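Local atomic coordinates of D-isomer specific 2-hydroxyacid dehydrogenase NAD-binding (Xanthobacter autotrophicus, PDB entry 4XA8), a protein that binds NADPH and probably interconverts D-2-hydroxyacids and 2-oxoacids, as its dehydrogenase family does. Residues A[96-101]-A[294-299]; A[54-59]-A[73-78]; A[18-23]-A[35-40]; A[43-48]-A[66-71]. One frame throughout, in Å; residues are numbered along the deposited sequence.

Overall arrangement
From the N terminus, interaction 3 comes first, closing a short loop where the chain leaving helix 19-29 returns along it as strand 34-37. Interactions 4 and 2 follow and cross, their segments alternating along the chain, so the loops before and after strand 52-57 meet while that strand pairs with 73-76. L71 packs on the backbone of Y54 and A55 between them. Interaction 1 opens after all three and spans nearly 200 residues, including the seven-stranded nucleotide-binding sheet, before helix 290-306 returns to the five-stranded sheet. W22 of interaction 3 ties it to two others: it touches L98 and I297 of interaction 1, and L56 and L77 of interaction 2.

Interaction 1 of 4, residues A[96-101]-A[294-299]; sequences TRLSDP and APQIVE
OE1 of Q296 is gripped twice, by the backbone N of S99 at 2.7 Å and by a water that also donates to the carbonyl O of R97. The N-H of S99 comes in the plane of the Q296 side-chain carbonyl, on a lone pair of OE1, and the bond is nearly straight at 170°. The other end of the same amide gives back: NE2 of Q296 lies 2.8 Å from O of S99, with that oxygen in the amide plane. Two bonds to one residue's N-H and C=O hold the amide against turning. The side chain reaches them because CG sits between backbone N and carbonyl carbon (chi1 73°), and the chain then runs out extended. Beside this polar pairing, CD2 of L98 meets CD1 of I297 at 3.9 Å, with W22 packing on both side chains. Were Q296 an alanine, S99 N and O would probably lose these mates and the water one of its anchors. The glutamine thus pairs its side chain with the backbone of S99, just past strand 95-97, tying helix 290-306 to the edge of the five-stranded sheet next to R97, an NADPH-binding residue, in the two-domain fold of D-2-hydroxyacid dehydrogenases.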
loop_
_atom_site.group_PDB
_atom_site.type_symbol
_atom_site.label_atom_id
_atom_site.label_comp_id
_atom_site.label_asym_id
_atom_site.label_seq_id
_atom_site.Cartn_x
_atom_site.Cartn_y
_atom_site.Cartn_z
ATOM N N THR A 96 -1.739 -30.348 -13.417
ATOM C CA THR A 96 -0.655 -29.599 -12.838
ATOM C C THR A 96 -1.144 -28.215 -12.434
ATOM O O THR A 96 -2.189 -27.729 -12.918
ATOM C CB THR A 96 0.502 -29.464 -13.832
ATOM O OG1 THR A 96 -0.003 -28.961 -15.073
ATOM C CG2 THR A 96 1.182 -30.802 -14.047
ATOM N N ARG A 97 -0.393 -27.622 -11.523
ATOM C CA ARG A 97 -0.565 -26.239 -11.145
ATOM C C ARG A 97 0.721 -25.517 -11.547
ATOM O O ARG A 97 1.729 -26.153 -11.893
ATOM C CB ARG A 97 -0.862 -26.116 -9.648
ATOM C CG ARG A 97 0.372 -26.052 -8.763
ATOM C CD ARG A 97 0.078 -26.458 -7.326
ATOM N NE ARG A 97 1.335 -26.631 -6.612
ATOM C CZ ARG A 97 2.156 -27.676 -6.748
ATOM N NH1 ARG A 97 1.868 -28.681 -7.577
ATOM N NH2 ARG A 97 3.282 -27.728 -6.046
ATOM N N LEU A 98 0.675 -24.197 -11.541
ATOM C CA LEU A 98 1.852 -23.420 -11.827
ATOM C C LEU A 98 2.631 -23.246 -10.521
ATOM O O LEU A 98 2.058 -23.076 -9.446
ATOM C CB LEU A 98 1.495 -22.072 -12.413
ATOM C CG LEU A 98 0.515 -22.125 -13.585
ATOM C CD1 LEU A 98 0.047 -20.707 -13.881
ATOM C CD2 LEU A 98 1.133 -22.824 -14.792
ATOM N N SER A 99 3.941 -23.341 -10.620
ATOM C CA SER A 99 4.811 -23.129 -9.487
ATOM C C SER A 99 5.568 -21.862 -9.826
ATOM O O SER A 99 6.463 -21.879 -10.663
ATOM C CB SER A 99 5.738 -24.335 -9.328
ATOM O OG SER A 99 6.742 -24.127 -8.347
ATOM N N ASP A 100 5.159 -20.745 -9.240
ATOM C CA ASP A 100 5.835 -19.495 -9.501
ATOM C C ASP A 100 6.490 -19.134 -8.191
ATOM O O ASP A 100 5.812 -18.696 -7.245
ATOM C CB ASP A 100 4.882 -18.396 -9.972
ATOM C CG ASP A 100 5.618 -17.092 -10.250
ATOM O OD1 ASP A 100 6.170 -16.527 -9.283
ATOM O OD2 ASP A 100 5.686 -16.669 -11.433
ATOM N N PRO A 101 7.813 -19.328 -8.129
ATOM C CA PRO A 101 8.583 -19.217 -6.915
ATOM C C PRO A 101 8.435 -17.917 -6.185
ATOM O O PRO A 101 8.786 -17.878 -5.027
ATOM C CB PRO A 101 10.023 -19.349 -7.417
ATOM C CG PRO A 101 9.887 -20.312 -8.510
ATOM C CD PRO A 101 8.609 -19.956 -9.196
ATOM N N ALA A 294 5.211 -19.721 -18.628
ATOM C CA ALA A 294 5.191 -20.416 -19.934
ATOM C C ALA A 294 6.244 -21.507 -20.085
ATOM O O ALA A 294 5.954 -22.554 -20.668
ATOM C CB ALA A 294 5.336 -19.413 -21.066
ATOM N N PRO A 295 7.476 -21.276 -19.574
ATOM C CA PRO A 295 8.534 -22.280 -19.700
ATOM C C PRO A 295 8.218 -23.612 -19.061
ATOM O O PRO A 295 8.421 -24.640 -19.712
ATOM C CB PRO A 295 9.734 -21.608 -19.016
ATOM C CG PRO A 295 9.506 -20.165 -19.269
ATOM C CD PRO A 295 8.030 -19.993 -19.089
ATOM N N GLN A 296 7.680 -23.610 -17.836
ATOM C CA GLN A 296 7.317 -24.866 -17.152
ATOM C C GLN A 296 6.142 -25.578 -17.838
ATOM O O GLN A 296 6.087 -26.808 -17.834
ATOM C CB GLN A 296 7.087 -24.687 -15.632
ATOM C CG GLN A 296 5.793 -23.962 -15.245
ATOM C CD GLN A 296 5.704 -23.524 -13.776
ATOM O OE1 GLN A 296 4.767 -23.890 -13.079
ATOM N NE2 GLN A 296 6.665 -22.708 -13.316
ATOM N N ILE A 297 5.236 -24.825 -18.472
ATOM C CA ILE A 297 4.167 -25.443 -19.268
ATOM C C ILE A 297 4.749 -26.157 -20.517
ATOM O O ILE A 297 4.448 -27.344 -20.786
ATOM C CB ILE A 297 3.100 -24.399 -19.667
ATOM C CG1 ILE A 297 2.461 -23.795 -18.414
ATOM C CG2 ILE A 297 2.068 -25.031 -20.587
ATOM C CD1 ILE A 297 1.666 -22.525 -18.645
ATOM N N VAL A 298 5.575 -25.436 -21.279
ATOM C CA VAL A 298 6.267 -26.011 -22.438
ATOM C C VAL A 298 7.100 -27.255 -22.075
ATOM O O VAL A 298 7.081 -28.259 -22.806
ATOM C CB VAL A 298 7.078 -24.920 -23.196
ATOM C CG1 VAL A 298 8.104 -25.545 -24.154
ATOM C CG2 VAL A 298 6.098 -24.013 -23.937
ATOM N N GLU A 299 7.790 -27.215 -20.941
ATOM C CA GLU A 299 8.551 -28.388 -20.453
ATOM C C GLU A 299 7.655 -29.588 -20.060
ATOM O O GLU A 299 8.051 -30.732 -20.209
ATOM C CB GLU A 299 9.455 -27.981 -19.291
ATOM C CG GLU A 299 10.162 -29.093 -18.548
ATOM C CD GLU A 299 11.151 -29.893 -19.393
ATOM O OE1 GLU A 299 11.528 -29.457 -20.512
ATOM O OE2 GLU A 299 11.545 -30.973 -18.911
HETATM O O HOH W 1 3.407 -26.095 -13.893
#

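Interaction 2 of 4, residues A[54-59]-A[73-78]; sequences YALVWK and LVINLG
Y54-V57 and L73-N76 run side by side as parallel strands, their axes 14° apart, and the ladder is carried by four backbone bonds. A55 both gives and takes, its N to O of L73 and its O to N of I75, the latter at 2.7 Å. V57 does the same two residues on, with N to O of I75 and O accepting N of L77, so the pairing continues past the end of strand 73-76. Packing is tight on the face that bears L56 and I75, and on to L77. CD1 of L56 lies 3.6 Å from CG2 of I75 and also 3.6 Å from CD2 of L77, whose side chain crosses that of L56 at about a right angle. L56 reaches this spot because CG is anti to the backbone N (chi1 174°). The N76 and K59 side is looser and wetter: a water accepts from N of K59 and from ND2 of N76, 2.7 Å from each, while CZ3 of W58 stands 3.7 Å from OD1 of N76, the indole and amide planes 24° apart. L77 centres an inverse gamma turn that ends the strand. These are neighbouring inner strands of the five-stranded parallel sheet: strand 9-13 pairs with the other edge of 54-57, strand 95-97 flanks 73-76, and helix 290-306 covers the face of Y54, L56 and L73, where I297 touches L56.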
loop_
_atom_site.group_PDB
_atom_site.type_symbol
_atom_site.label_atom_id
_atom_site.label_comp_id
_atom_site.label_asym_id
_atom_site.label_seq_id
_atom_site.Cartn_x
_atom_site.Cartn_y
_atom_site.Cartn_z
ATOM N N TYR A 54 -3.472 -30.530 -24.732
ATOM C CA TYR A 54 -3.164 -29.855 -23.481
ATOM C C TYR A 54 -4.225 -28.789 -23.241
ATOM O O TYR A 54 -4.696 -28.167 -24.197
ATOM C CB TYR A 54 -1.749 -29.265 -23.558
ATOM C CG TYR A 54 -0.811 -30.049 -24.471
ATOM C CD1 TYR A 54 -0.276 -31.283 -24.083
ATOM C CD2 TYR A 54 -0.500 -29.579 -25.744
ATOM C CE1 TYR A 54 0.565 -31.997 -24.919
ATOM C CE2 TYR A 54 0.328 -30.293 -26.599
ATOM C CZ TYR A 54 0.851 -31.498 -26.181
ATOM O OH TYR A 54 1.660 -32.194 -27.037
ATOM N N ALA A 55 -4.626 -28.625 -21.978
ATOM C CA ALA A 55 -5.570 -27.582 -21.563
ATOM C C ALA A 55 -5.009 -26.749 -20.406
ATOM O O ALA A 55 -4.638 -27.290 -19.365
ATOM C CB ALA A 55 -6.906 -28.221 -21.178
ATOM N N LEU A 56 -4.930 -25.437 -20.626
ATOM C CA LEU A 56 -4.537 -24.472 -19.610
ATOM C C LEU A 56 -5.776 -23.682 -19.245
ATOM O O LEU A 56 -6.311 -22.953 -20.073
ATOM C CB LEU A 56 -3.450 -23.550 -20.175
ATOM C CG LEU A 56 -2.996 -22.368 -19.311
ATOM C CD1 LEU A 56 -2.374 -22.916 -18.052
ATOM C CD2 LEU A 56 -2.010 -21.525 -20.117
ATOM N N VAL A 57 -6.266 -23.856 -18.025
ATOM C CA VAL A 57 -7.609 -23.395 -17.698
ATOM C C VAL A 57 -7.778 -22.792 -16.307
ATOM O O VAL A 57 -7.048 -23.135 -15.352
ATOM C CB VAL A 57 -8.643 -24.548 -17.797
ATOM C CG1 VAL A 57 -8.673 -25.184 -19.167
ATOM C CG2 VAL A 57 -8.364 -25.594 -16.734
ATOM N N TRP A 58 -8.782 -21.914 -16.191
ATOM C CA TRP A 58 -9.337 -21.530 -14.895
ATOM C C TRP A 58 -10.884 -21.654 -14.904
ATOM O O TRP A 58 -11.575 -21.025 -15.709
ATOM C CB TRP A 58 -8.903 -20.123 -14.500
ATOM C CG TRP A 58 -9.368 -19.714 -13.140
ATOM C CD1 TRP A 58 -10.491 -18.986 -12.844
ATOM C CD2 TRP A 58 -8.762 -20.039 -11.880
ATOM N NE1 TRP A 58 -10.589 -18.794 -11.489
ATOM C CE2 TRP A 58 -9.554 -19.444 -10.870
ATOM C CE3 TRP A 58 -7.632 -20.781 -11.506
ATOM C CZ2 TRP A 58 -9.240 -19.553 -9.504
ATOM C CZ3 TRP A 58 -7.320 -20.891 -10.148
ATOM C CH2 TRP A 58 -8.123 -20.279 -9.165
ATOM N N LYS A 59 -11.405 -22.505 -14.026
ATOM C CA LYS A 59 -12.861 -22.749 -13.887
ATOM C C LYS A 59 -13.650 -22.788 -15.211
ATOM O O LYS A 59 -14.567 -21.994 -15.402
ATOM C CB LYS A 59 -13.459 -21.718 -12.947
ATOM C CG LYS A 59 -12.862 -21.813 -11.564
ATOM C CD LYS A 59 -13.753 -21.109 -10.542
ATOM C CE LYS A 59 -12.960 -20.622 -9.347
ATOM N NZ LYS A 59 -13.500 -19.317 -8.874
ATOM N N LEU A 73 -2.963 -33.713 -20.703
ATOM C CA LEU A 73 -2.405 -32.840 -19.684
ATOM C C LEU A 73 -3.349 -31.666 -19.421
ATOM O O LEU A 73 -3.809 -30.999 -20.360
ATOM C CB LEU A 73 -1.023 -32.332 -20.146
ATOM C CG LEU A 73 -0.297 -31.332 -19.228
ATOM C CD1 LEU A 73 -0.055 -31.975 -17.870
ATOM C CD2 LEU A 73 1.029 -30.870 -19.837
ATOM N N VAL A 74 -3.668 -31.433 -18.150
ATOM C CA VAL A 74 -4.342 -30.207 -17.723
ATOM C C VAL A 74 -3.417 -29.379 -16.850
ATOM O O VAL A 74 -2.667 -29.926 -16.024
ATOM C CB VAL A 74 -5.633 -30.513 -16.943
ATOM C CG1 VAL A 74 -6.244 -29.233 -16.381
ATOM C CG2 VAL A 74 -6.605 -31.195 -17.854
ATOM N N ILE A 75 -3.467 -28.068 -17.058
ATOM C CA ILE A 75 -2.690 -27.115 -16.283
ATOM C C ILE A 75 -3.657 -26.073 -15.714
ATOM O O ILE A 75 -4.349 -25.393 -16.456
ATOM C CB ILE A 75 -1.595 -26.387 -17.117
ATOM C CG1 ILE A 75 -0.740 -27.368 -17.942
ATOM C CG2 ILE A 75 -0.713 -25.568 -16.183
ATOM C CD1 ILE A 75 -1.148 -27.503 -19.403
ATOM N N ASN A 76 -3.722 -25.979 -14.398
ATOM C CA ASN A 76 -4.613 -25.050 -13.739
ATOM C C ASN A 76 -3.920 -23.683 -13.581
ATOM O O ASN A 76 -2.784 -23.612 -13.123
ATOM C CB ASN A 76 -5.035 -25.629 -12.374
ATOM C CG ASN A 76 -6.205 -24.890 -11.751
ATOM O OD1 ASN A 76 -6.107 -24.382 -10.639
ATOM N ND2 ASN A 76 -7.296 -24.801 -12.469
ATOM N N LEU A 77 -4.586 -22.600 -13.960
ATOM C CA LEU A 77 -3.962 -21.257 -13.956
ATOM C C LEU A 77 -3.822 -20.613 -12.575
ATOM O O LEU A 77 -4.353 -19.533 -12.333
ATOM C CB LEU A 77 -4.720 -20.276 -14.857
ATOM C CG LEU A 77 -4.469 -20.371 -16.346
ATOM C CD1 LEU A 77 -5.609 -19.790 -17.175
ATOM C CD2 LEU A 77 -3.148 -19.674 -16.639
ATOM N N GLY A 78 -3.062 -21.252 -11.697
ATOM C CA GLY A 78 -2.804 -20.733 -10.355
ATOM C C GLY A 78 -1.861 -21.716 -9.707
ATOM O O GLY A 78 -1.796 -22.873 -10.153
HETATM O O HOH W 2 -9.888 -24.095 -12.414
#

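Interaction 3 of 4, residues A[18-23]-A[35-40]; sequences IGQDWK and VRIARA
This is helix-on-strand packing within a beta-alpha-beta unit, the right-handed crossover of strand 9-13, helix 19-29 and strand 34-37 at one edge of the five-stranded parallel sheet. The helix segment 19-23 runs antiparallel to strand 35-37, at 176° with axes 8.9 Å apart. The backbones come near at G19, which has no side chain: CD1 of I37 lies 3.5 Å from the carbonyl carbon of G19 and 3.6 Å from the backbone N of Q20, so the methyl rests on the first helical turn. The Q20 side chain bends at chi2, and its NE2 meets that methyl from across, 3.8 Å from CD1 of I37. One turn along, K23 lies over the strand. Its CG is anti to the backbone N (chi1 179°) and the rest of the chain is extended, so the aliphatic part slides past V35 in the opposite direction, CG of K23 standing 3.8 Å from CB of V35, while CD touches CD1 of I37. W22 turns away from this strand toward helix 290-306, and D21 reaches H138 of the second subunit. The lysine stem therefore covers apolar surface while its amine stays with polar atoms: NZ of K23 gives a hydrogen bond to O of V35 at 3.2 Å, tilted 23° from the carbonyl plane, and a weak one to the water that accepts from N of I37.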
loop_
_atom_site.group_PDB
_atom_site.type_symbol
_atom_site.label_atom_id
_atom_site.label_comp_id
_atom_site.label_asym_id
_atom_site.label_seq_id
_atom_site.Cartn_x
_atom_site.Cartn_y
_atom_site.Cartn_z
ATOM N N ILE A 18 -6.034 -13.027 -19.547
ATOM C CA ILE A 18 -6.050 -12.583 -20.939
ATOM C C ILE A 18 -5.389 -13.634 -21.835
ATOM O O ILE A 18 -4.140 -13.756 -21.865
ATOM C CB ILE A 18 -5.297 -11.256 -21.131
ATOM C CG1 ILE A 18 -5.896 -10.146 -20.239
ATOM C CG2 ILE A 18 -5.353 -10.849 -22.608
ATOM C CD1 ILE A 18 -4.912 -9.041 -19.842
ATOM N N GLY A 19 -6.217 -14.323 -22.613
ATOM C CA GLY A 19 -5.742 -15.423 -23.510
ATOM C C GLY A 19 -4.579 -15.054 -24.401
ATOM O O GLY A 19 -3.576 -15.771 -24.473
ATOM N N GLN A 20 -4.674 -13.909 -25.058
ATOM C CA GLN A 20 -3.626 -13.464 -25.991
ATOM C C GLN A 20 -2.216 -13.319 -25.392
ATOM O O GLN A 20 -1.232 -13.648 -26.035
ATOM C CB GLN A 20 -4.040 -12.156 -26.685
ATOM C CG GLN A 20 -4.695 -12.372 -28.046
ATOM C CD GLN A 20 -3.750 -13.028 -29.076
ATOM O OE1 GLN A 20 -2.554 -12.716 -29.142
ATOM N NE2 GLN A 20 -4.286 -13.950 -29.865
ATOM N N ASP A 21 -2.119 -12.828 -24.163
ATOM C CA ASP A 21 -0.836 -12.681 -23.497
ATOM C C ASP A 21 -0.234 -14.057 -23.236
ATOM O O ASP A 21 0.976 -14.222 -23.293
ATOM C CB ASP A 21 -1.004 -12.016 -22.145
ATOM C CG ASP A 21 -1.410 -10.582 -22.247
ATOM O OD1 ASP A 21 -1.276 -9.980 -23.336
ATOM O OD2 ASP A 21 -1.840 -10.052 -21.202
ATOM N N TRP A 22 -1.073 -15.033 -22.894
ATOM C CA TRP A 22 -0.582 -16.376 -22.665
ATOM C C TRP A 22 -0.153 -17.013 -23.972
ATOM O O TRP A 22 0.826 -17.739 -24.006
ATOM C CB TRP A 22 -1.639 -17.242 -21.960
ATOM C CG TRP A 22 -1.696 -16.971 -20.530
ATOM C CD1 TRP A 22 -2.461 -16.016 -19.890
ATOM C CD2 TRP A 22 -0.896 -17.591 -19.517
ATOM N NE1 TRP A 22 -2.213 -16.046 -18.536
ATOM C CE2 TRP A 22 -1.258 -17.011 -18.287
ATOM C CE3 TRP A 22 0.106 -18.570 -19.535
ATOM C CZ2 TRP A 22 -0.655 -17.380 -17.098
ATOM C CZ3 TRP A 22 0.684 -18.949 -18.335
ATOM C CH2 TRP A 22 0.276 -18.378 -17.143
ATOM N N LYS A 23 -0.899 -16.755 -25.041
ATOM C CA LYS A 23 -0.573 -17.294 -26.357
ATOM C C LYS A 23 0.800 -16.776 -26.817
ATOM O O LYS A 23 1.640 -17.558 -27.281
ATOM C CB LYS A 23 -1.664 -16.943 -27.366
ATOM C CG LYS A 23 -1.414 -17.442 -28.790
ATOM C CD LYS A 23 -2.650 -17.300 -29.670
ATOM C CE LYS A 23 -2.416 -17.872 -31.074
ATOM N NZ LYS A 23 -3.700 -18.137 -31.788
ATOM N N VAL A 35 -1.745 -22.835 -30.206
ATOM C CA VAL A 35 -2.410 -22.369 -29.007
ATOM C C VAL A 35 -3.728 -21.853 -29.504
ATOM O O VAL A 35 -3.775 -21.020 -30.423
ATOM C CB VAL A 35 -1.665 -21.220 -28.275
ATOM C CG1 VAL A 35 -2.400 -20.831 -26.991
ATOM C CG2 VAL A 35 -0.235 -21.595 -27.932
ATOM N N ARG A 36 -4.801 -22.365 -28.921
ATOM C CA ARG A 36 -6.123 -21.991 -29.309
ATOM C C ARG A 36 -6.828 -21.442 -28.082
ATOM O O ARG A 36 -6.884 -22.095 -27.019
ATOM C CB ARG A 36 -6.849 -23.204 -29.846
ATOM C CG ARG A 36 -6.089 -23.916 -30.950
ATOM C CD ARG A 36 -6.805 -25.175 -31.378
ATOM N NE ARG A 36 -6.000 -25.887 -32.347
ATOM C CZ ARG A 36 -6.355 -27.023 -32.938
ATOM N NH1 ARG A 36 -7.520 -27.612 -32.662
ATOM N NH2 ARG A 36 -5.531 -27.566 -33.817
ATOM N N ILE A 37 -7.351 -20.227 -28.229
ATOM C CA ILE A 37 -8.009 -19.536 -27.116
ATOM C C ILE A 37 -9.489 -19.829 -27.217
ATOM O O ILE A 37 -10.127 -19.469 -28.218
ATOM C CB ILE A 37 -7.741 -18.022 -27.160
ATOM C CG1 ILE A 37 -6.237 -17.776 -27.004
ATOM C CG2 ILE A 37 -8.479 -17.285 -26.031
ATOM C CD1 ILE A 37 -5.792 -16.368 -27.417
ATOM N N ALA A 38 -10.029 -20.505 -26.206
ATOM C CA ALA A 38 -11.460 -20.763 -26.140
ATOM C C ALA A 38 -12.115 -19.523 -25.610
ATOM O O ALA A 38 -11.575 -18.877 -24.695
ATOM C CB ALA A 38 -11.772 -21.928 -25.212
ATOM N N ARG A 39 -13.303 -19.250 -26.138
ATOM C CA ARG A 39 -14.092 -18.058 -25.839
ATOM C C ARG A 39 -14.700 -18.123 -24.440
ATOM O O ARG A 39 -15.296 -19.136 -24.075
ATOM C CB ARG A 39 -15.198 -17.973 -26.915
ATOM C CG ARG A 39 -16.199 -16.888 -26.714
ATOM C CD ARG A 39 -16.910 -16.595 -28.014
ATOM N NE ARG A 39 -17.882 -17.636 -28.351
ATOM C CZ ARG A 39 -18.517 -17.694 -29.517
ATOM N NH1 ARG A 39 -18.271 -16.786 -30.455
ATOM N NH2 ARG A 39 -19.403 -18.650 -29.761
ATOM N N ALA A 40 -14.515 -17.073 -23.648
ATOM C CA ALA A 40 -15.145 -16.996 -22.321
ATOM C C ALA A 40 -16.653 -17.230 -22.457
ATOM O O ALA A 40 -17.277 -16.781 -23.430
ATOM C CB ALA A 40 -14.872 -15.655 -21.645
HETATM O O HOH W 3 -6.788 -18.760 -30.821
#

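Interaction 4 of 4, residues A[43-48]-A[66-71]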
loop_
_atom_site.group_PDB
_atom_site.type_symbol
_atom_site.label_atom_id
_atom_site.label_comp_id
_atom_site.label_asym_id
_atom_site.label_seq_id
_atom_site.Cartn_x
_atom_site.Cartn_y
_atom_site.Cartn_z
ATOM N N GLY A 43 -16.974 -21.366 -24.126
ATOM C CA GLY A 43 -15.784 -22.152 -24.419
ATOM C C GLY A 43 -15.583 -22.537 -25.881
ATOM O O GLY A 43 -14.739 -23.391 -26.194
ATOM N N HIS A 44 -16.336 -21.914 -26.786
ATOM C CA HIS A 44 -16.155 -22.176 -28.200
ATOM C C HIS A 44 -14.714 -21.936 -28.614
ATOM O O HIS A 44 -14.144 -20.882 -28.338
ATOM C CB HIS A 44 -17.039 -21.307 -29.090
ATOM C CG HIS A 44 -16.742 -21.504 -30.541
ATOM N ND1 HIS A 44 -16.733 -22.756 -31.122
ATOM C CD2 HIS A 44 -16.386 -20.631 -31.519
ATOM C CE1 HIS A 44 -16.421 -22.645 -32.403
ATOM N NE2 HIS A 44 -16.214 -21.365 -32.673
ATOM N N VAL A 45 -14.144 -22.910 -29.295
ATOM C CA VAL A 45 -12.770 -22.836 -29.742
ATOM C C VAL A 45 -12.784 -23.327 -31.194
ATOM O O VAL A 45 -13.468 -24.302 -31.504
ATOM C CB VAL A 45 -11.849 -23.666 -28.808
ATOM C CG1 VAL A 45 -12.221 -25.153 -28.779
ATOM C CG2 VAL A 45 -10.387 -23.487 -29.180
ATOM N N GLU A 46 -12.080 -22.619 -32.079
ATOM C CA GLU A 46 -11.925 -23.037 -33.473
ATOM C C GLU A 46 -10.988 -24.240 -33.607
ATOM O O GLU A 46 -10.169 -24.520 -32.717
ATOM C CB GLU A 46 -11.367 -21.887 -34.330
ATOM C CG GLU A 46 -12.302 -20.694 -34.508
ATOM C CD GLU A 46 -11.827 -19.729 -35.594
ATOM O OE1 GLU A 46 -11.768 -20.130 -36.783
ATOM O OE2 GLU A 46 -11.516 -18.559 -35.270
ATOM N N GLY A 47 -11.109 -24.936 -34.739
ATOM C CA GLY A 47 -10.163 -25.987 -35.112
ATOM C C GLY A 47 -10.626 -27.381 -34.721
ATOM O O GLY A 47 -11.604 -27.523 -33.999
ATOM N N ASP A 48 -9.913 -28.405 -35.205
ATOM C CA ASP A 48 -10.224 -29.817 -34.904
ATOM C C ASP A 48 -9.943 -30.174 -33.439
ATOM O O ASP A 48 -8.790 -30.195 -33.013
ATOM C CB ASP A 48 -9.439 -30.751 -35.853
ATOM C CG ASP A 48 -9.842 -32.220 -35.723
ATOM O OD1 ASP A 48 -10.543 -32.594 -34.746
ATOM O OD2 ASP A 48 -9.443 -33.004 -36.606
ATOM N N ALA A 66 -14.939 -32.425 -22.121
ATOM C CA ALA A 66 -15.493 -33.495 -22.936
ATOM C C ALA A 66 -15.327 -33.182 -24.399
ATOM O O ALA A 66 -15.514 -34.060 -25.242
ATOM C CB ALA A 66 -16.957 -33.735 -22.629
ATOM N N ARG A 67 -15.009 -31.946 -24.710
ATOM C CA ARG A 67 -14.749 -31.554 -26.086
ATOM C C ARG A 67 -13.478 -32.179 -26.663
ATOM O O ARG A 67 -13.280 -32.138 -27.871
ATOM C CB ARG A 67 -14.552 -30.031 -26.184
ATOM C CG ARG A 67 -15.773 -29.143 -25.972
ATOM C CD ARG A 67 -15.221 -27.721 -25.822
ATOM N NE ARG A 67 -16.221 -26.662 -25.703
ATOM C CZ ARG A 67 -16.804 -26.042 -26.725
ATOM N NH1 ARG A 67 -16.530 -26.386 -27.973
ATOM N NH2 ARG A 67 -17.701 -25.090 -26.491
ATOM N N PHE A 68 -12.575 -32.670 -25.800
ATOM C CA PHE A 68 -11.190 -32.945 -26.197
ATOM C C PHE A 68 -10.846 -34.366 -25.808
ATOM O O PHE A 68 -10.253 -34.588 -24.749
ATOM C CB PHE A 68 -10.254 -31.929 -25.488
ATOM C CG PHE A 68 -10.703 -30.497 -25.639
ATOM C CD1 PHE A 68 -10.720 -29.903 -26.886
ATOM C CD2 PHE A 68 -11.120 -29.751 -24.536
ATOM C CE1 PHE A 68 -11.145 -28.595 -27.044
ATOM C CE2 PHE A 68 -11.558 -28.456 -24.692
ATOM C CZ PHE A 68 -11.564 -27.868 -25.944
ATOM N N PRO A 69 -11.255 -35.361 -26.641
ATOM C CA PRO A 69 -11.051 -36.756 -26.250
ATOM C C PRO A 69 -9.573 -37.170 -26.072
ATOM O O PRO A 69 -9.296 -38.027 -25.249
ATOM C CB PRO A 69 -11.752 -37.559 -27.371
ATOM C CG PRO A 69 -11.843 -36.656 -28.535
ATOM C CD PRO A 69 -11.761 -35.222 -28.017
ATOM N N ASN A 70 -8.642 -36.522 -26.783
ATOM C CA ASN A 70 -7.206 -36.869 -26.759
ATOM C C ASN A 70 -6.348 -36.017 -25.795
ATOM O O ASN A 70 -5.102 -36.030 -25.857
ATOM C CB ASN A 70 -6.658 -36.743 -28.184
ATOM C CG ASN A 70 -7.376 -37.637 -29.154
ATOM O OD1 ASN A 70 -7.719 -38.766 -28.815
ATOM N ND2 ASN A 70 -7.616 -37.148 -30.369
ATOM N N LEU A 71 -7.014 -35.275 -24.912
ATOM C CA LEU A 71 -6.335 -34.537 -23.823
ATOM C C LEU A 71 -5.389 -35.450 -23.009
ATOM O O LEU A 71 -5.771 -36.575 -22.574
ATOM C CB LEU A 71 -7.395 -33.955 -22.897
ATOM C CG LEU A 71 -7.166 -32.723 -22.062
ATOM C CD1 LEU A 71 -6.702 -31.585 -22.957
ATOM C CD2 LEU A 71 -8.498 -32.426 -21.379
#
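G43 and R67 mark the nearest backbone approach, yet their CA atoms are 9.6 Å apart, so the loops are bridged by side chains, one laid on backbone; residues 66-67 end a 3-10 segment and a type I turn runs from F68 to L71. R67 is extended from CG to NE, after a first torsion that sets CG anti to the carbonyl carbon (chi1 -70°), and the guanidinium lies flat against the peptide of G43. The carbonyl O of G43 sits over the centre of one guanidinium face, 3.3 Å above the plane, and C of G43 is 3.4 Å from NH2 of R67. This is not a hydrogen bond; NH2 gives its hydrogen bond to O of D42. V45 points at F68. CG1 of V45 meets the ring at its edge, in plane and 4.0 Å from CZ of F68. CB of R67 covers one face of that ring, 3.5 Å above its centre, and F64 meets F68 edge-to-face. With a serine in place of R67, the D42 carbonyl would probably lose this donor and the G43 peptide its flat cover. Joined by apolar packing and a cation on a peptide, with no direct hydrogen bond between the segments, the loops flank strand 52-57 of the five-stranded sheet, away from the NADPH-binding residues; the arginine's positive charge is probably partly met by the D42 carbonyl.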